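Endo-beta-1,2-glucanase (Talaromyces funiculosus, PDB 6IMV) hydrolyses beta-1,2-glucans from within the chain, cleaving their (1->2)-beta-D-glucosidic linkages as an endo-acting glycoside hydrolase. Local coordinates at residues A[139-144]-A[167-172]; A[308-313]-A[389-394]; A[366-371]-A[376-381]; A[408-413]-A[425-430]. All coordinates share one frame; numbering follows the deposited sequence.

Interaction 1: residues A[139-144]-A[167-172]; sequences GFLPWF and GELLWA. With BGC (beta-D-glucopyranose), chain D.
F140 lays the edge of its ring against L170 of helix 163-182, with CE1 3.8 Å from L170 CD1 and the methyl lying near the ring plane instead of over a face. The two side chains cross at about a right angle, and F210 also meets the F140 ring edge-to-face. L141, next along the loop, meets the same helix methyl to methyl, its CD1 3.8 Å from L169 CD2. L169 has its CG anti to the backbone N (chi1 176°), which swings the branch toward the loop to meet L141. The side-chain amide of N166 also bonds L141 O. W143, two residues on, lies clear of helix 163-182 and faces the sugar. Its NE1 donates to O4 of beta-D-glucopyranose over 3.0 Å, with the N-H pointing almost straight at the oxygen (176°). The glucose C4 lies in plane at the indole edge, and W143 CZ2 comes within 3.4 Å of the glucose O3. A phenylalanine here would probably leave O4 without its indole N-H donor and the sugar less firmly placed. Buried leucines and an aromatic ring thus hold loop to helix, consistent with an (alpha/alpha)6-barrel glycoside hydrolase, in which this loop carries W143 into the glucose pocket.

Interaction 2: residues A[308-313]-A[389-394]; sequences KVLEMP and TVLFDK
L391 of helix 387-392 pushes its two methyls into V309 and L310, a small apolar joint between a helix and the loop that precedes helix 318-337 in this largely helical fold, probably of the (alpha/alpha)6-barrel type. L391 gives up more surface than either partner. Its CD1 is the atom shared by both: it lies 3.5 Å from V309 CG2, a close methyl-to-methyl approach. V309 comes in at a slant, and with chi1 at -52° its CG2 sits between backbone N and carbonyl carbon, which aims that branch at L391. V309 also touches F324 of helix 318-337, so the same residue links two helices. L310 crosses L391 at about a right angle, using CD2 alone. No hydrogen bond joins the two segments; each is shaped by its own backbone. K308 O accepts from two donors, E311 N at 3.0 Å and M312 N at 3.2 Å, which curls the loop, bringing V309 and the end of the L310 side chain to L391. T389 O likewise takes F392 N and D393 N, the latter at 2.9 Å. D393 then serves as N-cap of helix 394-405, its OD1 bonded to V396 N. At the joint itself, L310 CD2 sits almost evenly between the two branches of L391, 4.1 Å from CD1 and 4.2 Å from CD2.

Interaction 3: residues A[366-371]-A[376-381]; sequences GIPSIA and QELDVI. With NAG (2-acetamido-2-deoxy-beta-D-glucopyranose), chain C.
This is a mixed polar and apolar contact inside one loop, closing G366, P368 and A371 onto Q376 and L378 between strand 357-362 and strand 380-381. The Q376 side chain runs extended beyond CG and lays its amide across the turn. OE1 stands 2.8 Å from G366 N, a weak hydrogen bond bent to 119°, while NE2 lies 3.6 Å from A371 CB and binds W300 O and Q373 O. P368 brings its ring over obliquely, its CD 3.5 Å from Q376 OE1. L378 adds a methyl, CD2, against G366 O at 3.4 Å. E377 OE1 accepts from NAG N2 at 3.0 Å (162°), part of a glycan probably borne by N349. An alanine in place of Q376 would probably leave W300 O and Q373 O without their amide donor and open a gap beside P368. Because NE2 serves two carbonyls and OE1 makes a weak, bent bond to G366 N, the amide is likely to be gripped more firmly through its NE2 than through OE1.

Interaction 4: residues A[408-413]-A[425-430]; sequences KKMQNI and TGVSAL
V427 carries the apolar side of this contact, splitting its two methyls between three neighbours. CG1, anti to the backbone N (chi1 162°), lies 4.1 Å from K409 CB and 4.2 Å from M410 SD; the methionine is bent at chi2 and chi3, so that the sulfur is brought alongside the valine as the two side chains run past each other in opposite directions. CG2 approaches K408 O at 3.4 Å, a methyl against a carbonyl, and, like CG1, the K409 CB. No hydrogen bond crosses between the segments; strand 415-421 lies between strands 411-412 and 427-432 in the antiparallel sheet and pairs with both. M410, just before strand 411-412, bonds to T417, and S428 to S419. The polar groups go to other partners. K409 turns its long arm away, bent at chi3 and chi4, to give NZ to V499 O and W66 O, while its backbone N is bonded to D500 OD1. Beyond V427, A429 centres an inverse gamma turn, in which L430 N makes a weak bond of 2.8 Å to S428 O.

In the fold
Interactions 1 and 2 are buried contacts 11 to 12 Å from the chain's centre and wholly apolar between their segments; they touch each other where W171 of helix 163-182 meets M312. Interactions 3 and 4 sit farther out, at about 19 and 21 Å, yet interaction 4 is still buried and interaction 3 only partly so. They share a sheet: strand 415-421 pairs with strand 380-381 of interaction 3 and with strands 411-412 and 427-432 of interaction 4. Of the four, interaction 3 alone has a hydrogen bond between its segments, and it is nested in the loop that interaction 2 closes. Sugars mark two of them differently: a bound glucose at interaction 1, a glycan of the protein itself at interaction 3.

Interaction 1: residues A[139-144]-A[167-172]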
loop_
_atom_site.group_PDB
_atom_site.type_symbol
_atom_site.label_atom_id
_atom_site.label_comp_id
_atom_site.label_asym_id
_atom_site.label_seq_id
_atom_site.Cartn_x
_atom_site.Cartn_y
_atom_site.Cartn_z
ATOM N N GLY A 139 4.752 -7.005 -19.986
ATOM C CA GLY A 139 4.364 -7.829 -18.838
ATOM C C GLY A 139 4.015 -7.021 -17.592
ATOM O O GLY A 139 3.655 -7.596 -16.556
ATOM N N PHE A 140 4.107 -5.693 -17.696
ATOM C CA PHE A 140 3.711 -4.756 -16.665
ATOM C C PHE A 140 2.251 -4.360 -16.887
ATOM O O PHE A 140 1.691 -4.619 -17.959
ATOM C CB PHE A 140 4.614 -3.520 -16.707
ATOM C CG PHE A 140 6.067 -3.814 -16.444
ATOM C CD1 PHE A 140 6.525 -3.999 -15.149
ATOM C CD2 PHE A 140 6.979 -3.913 -17.484
ATOM C CE1 PHE A 140 7.863 -4.256 -14.898
ATOM C CE2 PHE A 140 8.315 -4.174 -17.231
ATOM C CZ PHE A 140 8.757 -4.345 -15.939
ATOM N N LEU A 141 1.651 -3.730 -15.874
ATOM C CA LEU A 141 0.252 -3.323 -15.935
ATOM C C LEU A 141 0.143 -1.803 -15.855
ATOM O O LEU A 141 0.710 -1.175 -14.959
ATOM C CB LEU A 141 -0.528 -3.953 -14.778
ATOM C CG LEU A 141 -0.566 -5.478 -14.731
ATOM C CD1 LEU A 141 -1.329 -5.940 -13.499
ATOM C CD2 LEU A 141 -1.181 -6.060 -15.995
ATOM N N PRO A 142 -0.659 -1.179 -16.743
ATOM C CA PRO A 142 -1.056 0.215 -16.593
ATOM C C PRO A 142 -2.202 0.267 -15.574
ATOM O O PRO A 142 -2.554 -0.757 -15.030
ATOM C CB PRO A 142 -1.559 0.551 -17.998
ATOM C CG PRO A 142 -2.236 -0.723 -18.427
ATOM C CD PRO A 142 -1.349 -1.821 -17.872
ATOM N N TRP A 143 -2.780 1.443 -15.347
ATOM C CA TRP A 143 -4.134 1.506 -14.781
ATOM C C TRP A 143 -5.086 0.848 -15.785
ATOM O O TRP A 143 -4.981 1.096 -16.986
ATOM C CB TRP A 143 -4.545 2.947 -14.471
ATOM C CG TRP A 143 -3.870 3.521 -13.267
ATOM C CD1 TRP A 143 -2.564 3.894 -13.158
ATOM C CD2 TRP A 143 -4.474 3.802 -11.991
ATOM N NE1 TRP A 143 -2.316 4.390 -11.907
ATOM C CE2 TRP A 143 -3.466 4.339 -11.167
ATOM C CE3 TRP A 143 -5.765 3.656 -11.468
ATOM C CZ2 TRP A 143 -3.704 4.714 -9.846
ATOM C CZ3 TRP A 143 -6.002 4.030 -10.162
ATOM C CH2 TRP A 143 -4.981 4.552 -9.364
ATOM N N PHE A 144 -5.971 -0.015 -15.291
ATOM C CA PHE A 144 -6.769 -0.896 -16.137
ATOM C C PHE A 144 -8.230 -0.900 -15.679
ATOM O O PHE A 144 -8.537 -0.618 -14.525
ATOM C CB PHE A 144 -6.216 -2.325 -16.122
ATOM C CG PHE A 144 -6.006 -2.917 -14.750
ATOM C CD1 PHE A 144 -7.069 -3.440 -14.024
ATOM C CD2 PHE A 144 -4.740 -2.967 -14.190
ATOM C CE1 PHE A 144 -6.867 -3.977 -12.761
ATOM C CE2 PHE A 144 -4.536 -3.523 -12.936
ATOM C CZ PHE A 144 -5.601 -4.027 -12.221
ATOM N N GLY A 167 6.437 -1.786 -9.319
ATOM C CA GLY A 167 7.429 -2.141 -8.294
ATOM C C GLY A 167 6.776 -2.811 -7.096
ATOM O O GLY A 167 7.268 -3.829 -6.578
ATOM N N GLU A 168 5.642 -2.248 -6.671
ATOM C CA GLU A 168 4.862 -2.774 -5.544
ATOM C C GLU A 168 4.357 -4.188 -5.860
ATOM O O GLU A 168 4.498 -5.085 -5.032
ATOM C CB GLU A 168 3.714 -1.829 -5.189
ATOM C CG GLU A 168 4.195 -0.486 -4.666
ATOM C CD GLU A 168 3.128 0.581 -4.488
ATOM O OE1 GLU A 168 2.072 0.472 -5.125
ATOM O OE2 GLU A 168 3.362 1.515 -3.713
ATOM N N LEU A 169 3.782 -4.380 -7.050
ATOM C CA LEU A 169 3.217 -5.667 -7.433
ATOM C C LEU A 169 4.303 -6.750 -7.492
ATOM O O LEU A 169 4.083 -7.884 -7.053
ATOM C CB LEU A 169 2.512 -5.526 -8.784
ATOM C CG LEU A 169 1.946 -6.814 -9.388
ATOM C CD1 LEU A 169 1.032 -7.546 -8.419
ATOM C CD2 LEU A 169 1.211 -6.507 -10.679
ATOM N N LEU A 170 5.466 -6.414 -8.054
ATOM C CA LEU A 170 6.481 -7.418 -8.349
ATOM C C LEU A 170 7.014 -8.061 -7.062
ATOM O O LEU A 170 7.141 -9.294 -6.996
ATOM C CB LEU A 170 7.591 -6.786 -9.188
ATOM C CG LEU A 170 7.201 -6.551 -10.642
ATOM C CD1 LEU A 170 8.166 -5.590 -11.319
ATOM C CD2 LEU A 170 7.128 -7.875 -11.389
ATOM N N TRP A 171 7.288 -7.255 -6.033
ATOM C CA TRP A 171 7.790 -7.806 -4.760
ATOM C C TRP A 171 6.659 -8.536 -4.022
ATOM O O TRP A 171 6.923 -9.466 -3.266
ATOM C CB TRP A 171 8.471 -6.727 -3.906
ATOM C CG TRP A 171 9.775 -6.279 -4.491
ATOM C CD1 TRP A 171 10.019 -5.099 -5.132
ATOM C CD2 TRP A 171 11.012 -7.020 -4.533
ATOM N NE1 TRP A 171 11.317 -5.053 -5.557
ATOM C CE2 TRP A 171 11.952 -6.214 -5.203
ATOM C CE3 TRP A 171 11.415 -8.277 -4.071
ATOM C CZ2 TRP A 171 13.267 -6.617 -5.419
ATOM C CZ3 TRP A 171 12.712 -8.689 -4.292
ATOM C CH2 TRP A 171 13.627 -7.862 -4.946
ATOM N N ALA A 172 5.401 -8.141 -4.256
ATOM C CA ALA A 172 4.270 -8.859 -3.657
ATOM C C ALA A 172 4.183 -10.273 -4.256
ATOM O O ALA A 172 3.997 -11.255 -3.537
ATOM C CB ALA A 172 2.986 -8.088 -3.837
HETATM C C2 BGC D . 0.730 7.007 -7.736
HETATM C C3 BGC D . 0.519 5.864 -8.724
HETATM C C4 BGC D . 0.453 6.407 -10.146
HETATM C C5 BGC D . 1.728 7.203 -10.419
HETATM C C6 BGC D . 1.814 7.841 -11.788
HETATM C C1 BGC D . 1.953 7.813 -8.138
HETATM O O2 BGC D . 0.986 6.491 -6.436
HETATM O O3 BGC D . -0.682 5.152 -8.442
HETATM O O4 BGC D . 0.352 5.323 -11.057
HETATM O O5 BGC D . 1.851 8.260 -9.477
HETATM O O6 BGC D . 0.724 8.718 -11.955
#

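Interaction 2: residues A[308-313]-A[389-394]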
loop_
_atom_site.group_PDB
_atom_site.type_symbol
_atom_site.label_atom_id
_atom_site.label_comp_id
_atom_site.label_asym_id
_atom_site.label_seq_id
_atom_site.Cartn_x
_atom_site.Cartn_y
_atom_site.Cartn_z
ATOM N N LYS A 308 7.135 0.850 1.024
ATOM C CA LYS A 308 8.219 -0.063 0.645
ATOM C C LYS A 308 8.577 -1.019 1.790
ATOM O O LYS A 308 8.991 -2.142 1.532
ATOM C CB LYS A 308 9.461 0.705 0.185
ATOM C CG LYS A 308 10.208 1.458 1.277
ATOM C CD LYS A 308 11.215 2.451 0.742
ATOM C CE LYS A 308 12.096 3.034 1.825
ATOM N NZ LYS A 308 13.172 3.883 1.261
ATOM N N VAL A 309 8.416 -0.580 3.045
ATOM C CA VAL A 309 8.870 -1.366 4.202
ATOM C C VAL A 309 7.964 -2.593 4.398
ATOM O O VAL A 309 8.368 -3.529 5.075
ATOM C CB VAL A 309 8.960 -0.518 5.485
ATOM C CG1 VAL A 309 9.783 0.736 5.263
ATOM C CG2 VAL A 309 7.591 -0.181 6.055
ATOM N N LEU A 310 6.770 -2.582 3.787
ATOM C CA LEU A 310 5.852 -3.734 3.793
ATOM C C LEU A 310 6.380 -4.864 2.902
ATOM O O LEU A 310 5.936 -6.006 3.043
ATOM C CB LEU A 310 4.466 -3.325 3.284
ATOM C CG LEU A 310 3.624 -2.413 4.176
ATOM C CD1 LEU A 310 2.444 -1.867 3.386
ATOM C CD2 LEU A 310 3.134 -3.145 5.417
ATOM N N GLU A 311 7.250 -4.539 1.941
ATOM C CA GLU A 311 7.545 -5.458 0.832
ATOM C C GLU A 311 9.008 -5.929 0.832
ATOM O O GLU A 311 9.296 -6.942 0.249
ATOM C CB GLU A 311 7.194 -4.794 -0.499
ATOM C CG GLU A 311 5.742 -4.342 -0.570
ATOM C CD GLU A 311 5.162 -4.280 -1.970
ATOM O OE1 GLU A 311 5.553 -5.126 -2.835
ATOM O OE2 GLU A 311 4.343 -3.383 -2.206
ATOM N N MET A 312 9.928 -5.195 1.457
ATOM C CA MET A 312 11.335 -5.607 1.519
ATOM C C MET A 312 11.849 -5.375 2.931
ATOM O O MET A 312 11.329 -4.517 3.639
ATOM C CB MET A 312 12.188 -4.833 0.511
ATOM C CG MET A 312 11.757 -5.076 -0.924
ATOM S SD MET A 312 12.832 -4.285 -2.115
ATOM C CE MET A 312 14.212 -5.433 -2.167
ATOM N N PRO A 313 12.850 -6.157 3.392
ATOM C CA PRO A 313 13.272 -6.130 4.796
ATOM C C PRO A 313 14.160 -4.933 5.182
ATOM O O PRO A 313 15.249 -5.111 5.725
ATOM C CB PRO A 313 14.023 -7.467 4.931
ATOM C CG PRO A 313 14.615 -7.694 3.567
ATOM C CD PRO A 313 13.568 -7.174 2.604
ATOM N N THR A 389 2.567 3.015 11.731
ATOM C CA THR A 389 2.583 2.978 13.184
ATOM C C THR A 389 2.386 1.528 13.657
ATOM O O THR A 389 3.065 1.071 14.585
ATOM C CB THR A 389 1.514 3.907 13.772
ATOM O OG1 THR A 389 1.469 5.116 13.013
ATOM C CG2 THR A 389 1.762 4.214 15.229
ATOM N N VAL A 390 1.470 0.812 12.997
ATOM C CA VAL A 390 1.110 -0.554 13.362
ATOM C C VAL A 390 2.358 -1.455 13.323
ATOM O O VAL A 390 2.498 -2.342 14.165
ATOM C CB VAL A 390 -0.013 -1.102 12.460
ATOM C CG1 VAL A 390 -0.132 -2.619 12.557
ATOM C CG2 VAL A 390 -1.344 -0.436 12.773
ATOM N N LEU A 391 3.254 -1.222 12.355
ATOM C CA LEU A 391 4.469 -2.038 12.196
ATOM C C LEU A 391 5.368 -1.944 13.438
ATOM O O LEU A 391 6.068 -2.909 13.746
ATOM C CB LEU A 391 5.215 -1.604 10.933
ATOM C CG LEU A 391 4.493 -1.900 9.614
ATOM C CD1 LEU A 391 5.251 -1.331 8.429
ATOM C CD2 LEU A 391 4.272 -3.397 9.436
ATOM N N PHE A 392 5.343 -0.802 14.146
ATOM C CA PHE A 392 6.161 -0.588 15.351
ATOM C C PHE A 392 5.392 -0.880 16.644
ATOM O O PHE A 392 5.990 -1.333 17.622
ATOM C CB PHE A 392 6.731 0.834 15.374
ATOM C CG PHE A 392 7.883 0.997 14.418
ATOM C CD1 PHE A 392 9.134 0.498 14.748
ATOM C CD2 PHE A 392 7.707 1.587 13.176
ATOM C CE1 PHE A 392 10.188 0.599 13.861
ATOM C CE2 PHE A 392 8.765 1.692 12.287
ATOM C CZ PHE A 392 10.003 1.196 12.633
ATOM N N ASP A 393 4.095 -0.577 16.674
ATOM C CA ASP A 393 3.318 -0.700 17.900
ATOM C C ASP A 393 1.842 -0.854 17.524
ATOM O O ASP A 393 1.162 0.116 17.257
ATOM C CB ASP A 393 3.588 0.504 18.805
ATOM C CG ASP A 393 2.923 0.439 20.165
ATOM O OD1 ASP A 393 1.841 -0.198 20.274
ATOM O OD2 ASP A 393 3.497 1.029 21.113
ATOM N N LYS A 394 1.357 -2.097 17.515
ATOM C CA LYS A 394 0.027 -2.387 17.017
ATOM C C LYS A 394 -1.042 -1.811 17.962
ATOM O O LYS A 394 -2.107 -1.453 17.489
ATOM C CB LYS A 394 -0.106 -3.873 16.671
ATOM C CG LYS A 394 0.023 -4.872 17.805
ATOM C CD LYS A 394 0.261 -6.281 17.281
ATOM C CE LYS A 394 -0.054 -7.332 18.327
ATOM N NZ LYS A 394 0.275 -8.690 17.834
#

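Interaction 3: residues A[366-371]-A[376-381]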
loop_
_atom_site.group_PDB
_atom_site.type_symbol
_atom_site.label_atom_id
_atom_site.label_comp_id
_atom_site.label_asym_id
_atom_site.label_seq_id
_atom_site.Cartn_x
_atom_site.Cartn_y
_atom_site.Cartn_z
ATOM N N GLY A 366 -0.385 15.263 4.715
ATOM C CA GLY A 366 0.698 14.730 5.520
ATOM C C GLY A 366 1.112 15.697 6.617
ATOM O O GLY A 366 0.271 16.183 7.367
ATOM N N ILE A 367 2.421 15.957 6.695
ATOM C CA ILE A 367 3.028 16.781 7.741
ATOM C C ILE A 367 3.980 17.754 7.056
ATOM O O ILE A 367 5.121 17.404 6.751
ATOM C CB ILE A 367 3.731 15.919 8.807
ATOM C CG1 ILE A 367 2.791 14.837 9.351
ATOM C CG2 ILE A 367 4.306 16.798 9.913
ATOM C CD1 ILE A 367 3.337 14.089 10.537
ATOM N N PRO A 368 3.507 18.980 6.754
ATOM C CA PRO A 368 4.233 19.902 5.885
ATOM C C PRO A 368 5.646 20.291 6.340
ATOM O O PRO A 368 6.502 20.477 5.498
ATOM C CB PRO A 368 3.374 21.182 5.819
ATOM C CG PRO A 368 2.105 20.906 6.609
ATOM C CD PRO A 368 2.202 19.503 7.174
ATOM N N SER A 369 5.878 20.403 7.647
ATOM C CA SER A 369 7.163 20.911 8.179
ATOM C C SER A 369 8.310 19.917 7.947
ATOM O O SER A 369 9.468 20.272 8.131
ATOM C CB SER A 369 7.043 21.273 9.642
ATOM O OG SER A 369 6.694 20.136 10.425
ATOM N N ILE A 370 7.992 18.666 7.586
ATOM C CA ILE A 370 9.004 17.636 7.347
ATOM C C ILE A 370 8.782 17.018 5.960
ATOM O O ILE A 370 9.043 15.829 5.754
ATOM C CB ILE A 370 8.963 16.579 8.471
ATOM C CG1 ILE A 370 7.546 16.059 8.717
ATOM C CG2 ILE A 370 9.579 17.147 9.745
ATOM C CD1 ILE A 370 7.456 14.933 9.720
ATOM N N ALA A 371 8.298 17.844 5.025
ATOM C CA ALA A 371 7.859 17.424 3.685
ATOM C C ALA A 371 8.502 18.327 2.627
ATOM O O ALA A 371 8.685 19.517 2.850
ATOM C CB ALA A 371 6.352 17.475 3.589
ATOM N N GLN A 376 -0.418 21.820 1.493
ATOM C CA GLN A 376 -1.098 20.603 1.930
ATOM C C GLN A 376 -2.539 20.923 2.342
ATOM O O GLN A 376 -2.824 22.001 2.852
ATOM C CB GLN A 376 -0.336 19.941 3.080
ATOM C CG GLN A 376 1.035 19.435 2.662
ATOM C CD GLN A 376 1.569 18.309 3.524
ATOM O OE1 GLN A 376 0.886 17.793 4.408
ATOM N NE2 GLN A 376 2.822 17.944 3.290
ATOM N N GLU A 377 -3.429 19.962 2.084
ATOM C CA GLU A 377 -4.797 19.958 2.571
ATOM C C GLU A 377 -4.868 18.990 3.757
ATOM O O GLU A 377 -4.586 17.787 3.593
ATOM C CB GLU A 377 -5.769 19.547 1.458
ATOM C CG GLU A 377 -7.221 19.614 1.904
ATOM C CD GLU A 377 -8.274 19.291 0.860
ATOM O OE1 GLU A 377 -7.959 19.379 -0.333
ATOM O OE2 GLU A 377 -9.416 18.941 1.258
ATOM N N LEU A 378 -5.259 19.521 4.924
ATOM C CA LEU A 378 -5.248 18.803 6.197
ATOM C C LEU A 378 -6.638 18.796 6.850
ATOM O O LEU A 378 -6.754 18.700 8.073
ATOM C CB LEU A 378 -4.230 19.490 7.112
ATOM C CG LEU A 378 -2.799 19.538 6.587
ATOM C CD1 LEU A 378 -1.893 20.268 7.572
ATOM C CD2 LEU A 378 -2.286 18.133 6.306
ATOM N N ASP A 379 -7.702 18.858 6.049
ATOM C CA ASP A 379 -9.051 18.861 6.618
ATOM C C ASP A 379 -9.628 17.435 6.687
ATOM O O ASP A 379 -10.637 17.237 7.344
ATOM C CB ASP A 379 -9.973 19.832 5.876
ATOM C CG ASP A 379 -10.131 19.551 4.396
ATOM O OD1 ASP A 379 -9.366 18.754 3.847
ATOM O OD2 ASP A 379 -11.035 20.135 3.812
ATOM N N VAL A 380 -8.977 16.460 6.033
ATOM C CA VAL A 380 -9.474 15.083 5.942
ATOM C C VAL A 380 -8.408 14.104 6.461
ATOM O O VAL A 380 -7.249 14.139 6.023
ATOM C CB VAL A 380 -9.887 14.756 4.492
ATOM C CG1 VAL A 380 -10.206 13.272 4.298
ATOM C CG2 VAL A 380 -11.051 15.637 4.044
ATOM N N ILE A 381 -8.851 13.194 7.342
ATOM C CA ILE A 381 -8.033 12.163 7.988
ATOM C C ILE A 381 -8.555 10.782 7.563
ATOM O O ILE A 381 -9.712 10.638 7.139
ATOM C CB ILE A 381 -8.046 12.318 9.522
ATOM C CG1 ILE A 381 -9.472 12.390 10.079
ATOM C CG2 ILE A 381 -7.195 13.508 9.947
ATOM C CD1 ILE A 381 -9.558 12.418 11.583
HETATM C C1 NAG C . -12.305 18.406 -0.584
HETATM C C2 NAG C . -11.723 19.373 -1.596
HETATM C C3 NAG C . -11.701 20.764 -0.979
HETATM C C4 NAG C . -13.106 21.183 -0.600
HETATM C C5 NAG C . -13.771 20.115 0.257
HETATM C C6 NAG C . -15.256 20.425 0.430
HETATM C C7 NAG C . -10.130 18.186 -3.035
HETATM C C8 NAG C . -8.673 17.982 -3.340
HETATM N N2 NAG C . -10.388 18.974 -2.000
HETATM O O3 NAG C . -11.147 21.690 -1.896
HETATM O O4 NAG C . -13.003 22.396 0.162
HETATM O O5 NAG C . -13.644 18.804 -0.309
HETATM O O6 NAG C . -15.805 19.469 1.328
HETATM O O7 NAG C . -11.010 17.660 -3.695
#

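Interaction 4: residues A[408-413]-A[425-430]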
loop_
_atom_site.group_PDB
_atom_site.type_symbol
_atom_site.label_atom_id
_atom_site.label_comp_id
_atom_site.label_asym_id
_atom_site.label_seq_id
_atom_site.Cartn_x
_atom_site.Cartn_y
_atom_site.Cartn_z
ATOM N N LYS A 408 -18.576 9.362 13.162
ATOM C CA LYS A 408 -19.833 8.969 12.536
ATOM C C LYS A 408 -19.556 8.456 11.121
ATOM O O LYS A 408 -18.769 9.051 10.388
ATOM C CB LYS A 408 -20.828 10.133 12.514
ATOM C CG LYS A 408 -21.340 10.535 13.885
ATOM C CD LYS A 408 -22.170 9.456 14.518
ATOM C CE LYS A 408 -22.449 9.719 15.975
ATOM N NZ LYS A 408 -23.000 8.498 16.616
ATOM N N LYS A 409 -20.194 7.323 10.792
ATOM C CA LYS A 409 -20.158 6.656 9.485
ATOM C C LYS A 409 -18.781 6.054 9.169
ATOM O O LYS A 409 -18.545 5.700 8.040
ATOM C CB LYS A 409 -20.526 7.614 8.344
ATOM C CG LYS A 409 -21.738 8.503 8.572
ATOM C CD LYS A 409 -22.012 9.432 7.397
ATOM C CE LYS A 409 -22.976 8.839 6.396
ATOM N NZ LYS A 409 -24.385 8.892 6.869
ATOM N N MET A 410 -17.902 5.888 10.160
ATOM C CA MET A 410 -16.523 5.513 9.861
ATOM C C MET A 410 -16.301 3.998 10.008
ATOM O O MET A 410 -15.202 3.510 9.726
ATOM C CB MET A 410 -15.541 6.316 10.715
ATOM C CG MET A 410 -15.363 7.739 10.194
ATOM S SD MET A 410 -14.850 7.750 8.436
ATOM C CE MET A 410 -13.159 7.172 8.575
ATOM N N GLN A 411 -17.349 3.258 10.383
ATOM C CA GLN A 411 -17.408 1.813 10.162
ATOM C C GLN A 411 -18.626 1.482 9.297
ATOM O O GLN A 411 -19.655 2.189 9.312
ATOM C CB GLN A 411 -17.487 1.016 11.466
ATOM C CG GLN A 411 -16.246 1.111 12.333
ATOM C CD GLN A 411 -16.377 0.269 13.580
ATOM O OE1 GLN A 411 -17.133 0.593 14.508
ATOM N NE2 GLN A 411 -15.642 -0.837 13.606
ATOM N N ASN A 412 -18.491 0.380 8.550
ATOM C CA ASN A 412 -19.525 -0.133 7.671
ATOM C C ASN A 412 -19.436 -1.665 7.666
ATOM O O ASN A 412 -18.512 -2.221 8.253
ATOM C CB ASN A 412 -19.388 0.466 6.268
ATOM C CG ASN A 412 -18.033 0.204 5.653
ATOM O OD1 ASN A 412 -17.763 -0.902 5.190
ATOM N ND2 ASN A 412 -17.181 1.215 5.634
ATOM N N ILE A 413 -20.366 -2.319 6.961
ATOM C CA ILE A 413 -20.445 -3.795 6.912
ATOM C C ILE A 413 -19.297 -4.392 6.094
ATOM O O ILE A 413 -19.225 -5.618 5.965
ATOM C CB ILE A 413 -21.805 -4.280 6.369
ATOM C CG1 ILE A 413 -22.113 -3.754 4.965
ATOM C CG2 ILE A 413 -22.922 -3.958 7.347
ATOM C CD1 ILE A 413 -23.244 -4.491 4.282
ATOM N N THR A 425 -17.822 16.920 9.725
ATOM C CA THR A 425 -18.971 17.442 8.968
ATOM C C THR A 425 -19.159 16.692 7.642
ATOM O O THR A 425 -20.102 16.957 6.904
ATOM C CB THR A 425 -18.821 18.938 8.664
ATOM O OG1 THR A 425 -17.654 19.109 7.856
ATOM C CG2 THR A 425 -18.726 19.787 9.916
ATOM N N GLY A 426 -18.249 15.773 7.321
ATOM C CA GLY A 426 -18.305 15.029 6.077
ATOM C C GLY A 426 -17.479 13.754 6.136
ATOM O O GLY A 426 -16.529 13.659 6.905
ATOM N N VAL A 427 -17.850 12.794 5.288
ATOM C CA VAL A 427 -17.219 11.494 5.211
ATOM C C VAL A 427 -17.125 11.097 3.733
ATOM O O VAL A 427 -17.989 11.464 2.927
ATOM C CB VAL A 427 -18.023 10.477 6.050
ATOM C CG1 VAL A 427 -17.714 9.045 5.685
ATOM C CG2 VAL A 427 -17.823 10.685 7.541
ATOM N N SER A 428 -16.058 10.368 3.382
ATOM C CA SER A 428 -15.946 9.711 2.082
ATOM C C SER A 428 -16.635 8.351 2.174
ATOM O O SER A 428 -16.083 7.422 2.756
ATOM C CB SER A 428 -14.506 9.562 1.657
ATOM O OG SER A 428 -14.424 9.048 0.336
ATOM N N ALA A 429 -17.849 8.255 1.621
ATOM C CA ALA A 429 -18.656 7.037 1.718
ATOM C C ALA A 429 -18.172 6.064 0.643
ATOM O O ALA A 429 -18.796 5.885 -0.413
ATOM C CB ALA A 429 -20.120 7.386 1.585
ATOM N N LEU A 430 -16.997 5.489 0.908
ATOM C CA LEU A 430 -16.217 4.808 -0.082
ATOM C C LEU A 430 -15.357 3.743 0.607
ATOM O O LEU A 430 -15.011 3.884 1.788
ATOM C CB LEU A 430 -15.362 5.868 -0.788
ATOM C CG LEU A 430 -14.484 5.376 -1.940
ATOM C CD1 LEU A 430 -15.334 5.032 -3.147
ATOM C CD2 LEU A 430 -13.436 6.413 -2.304
#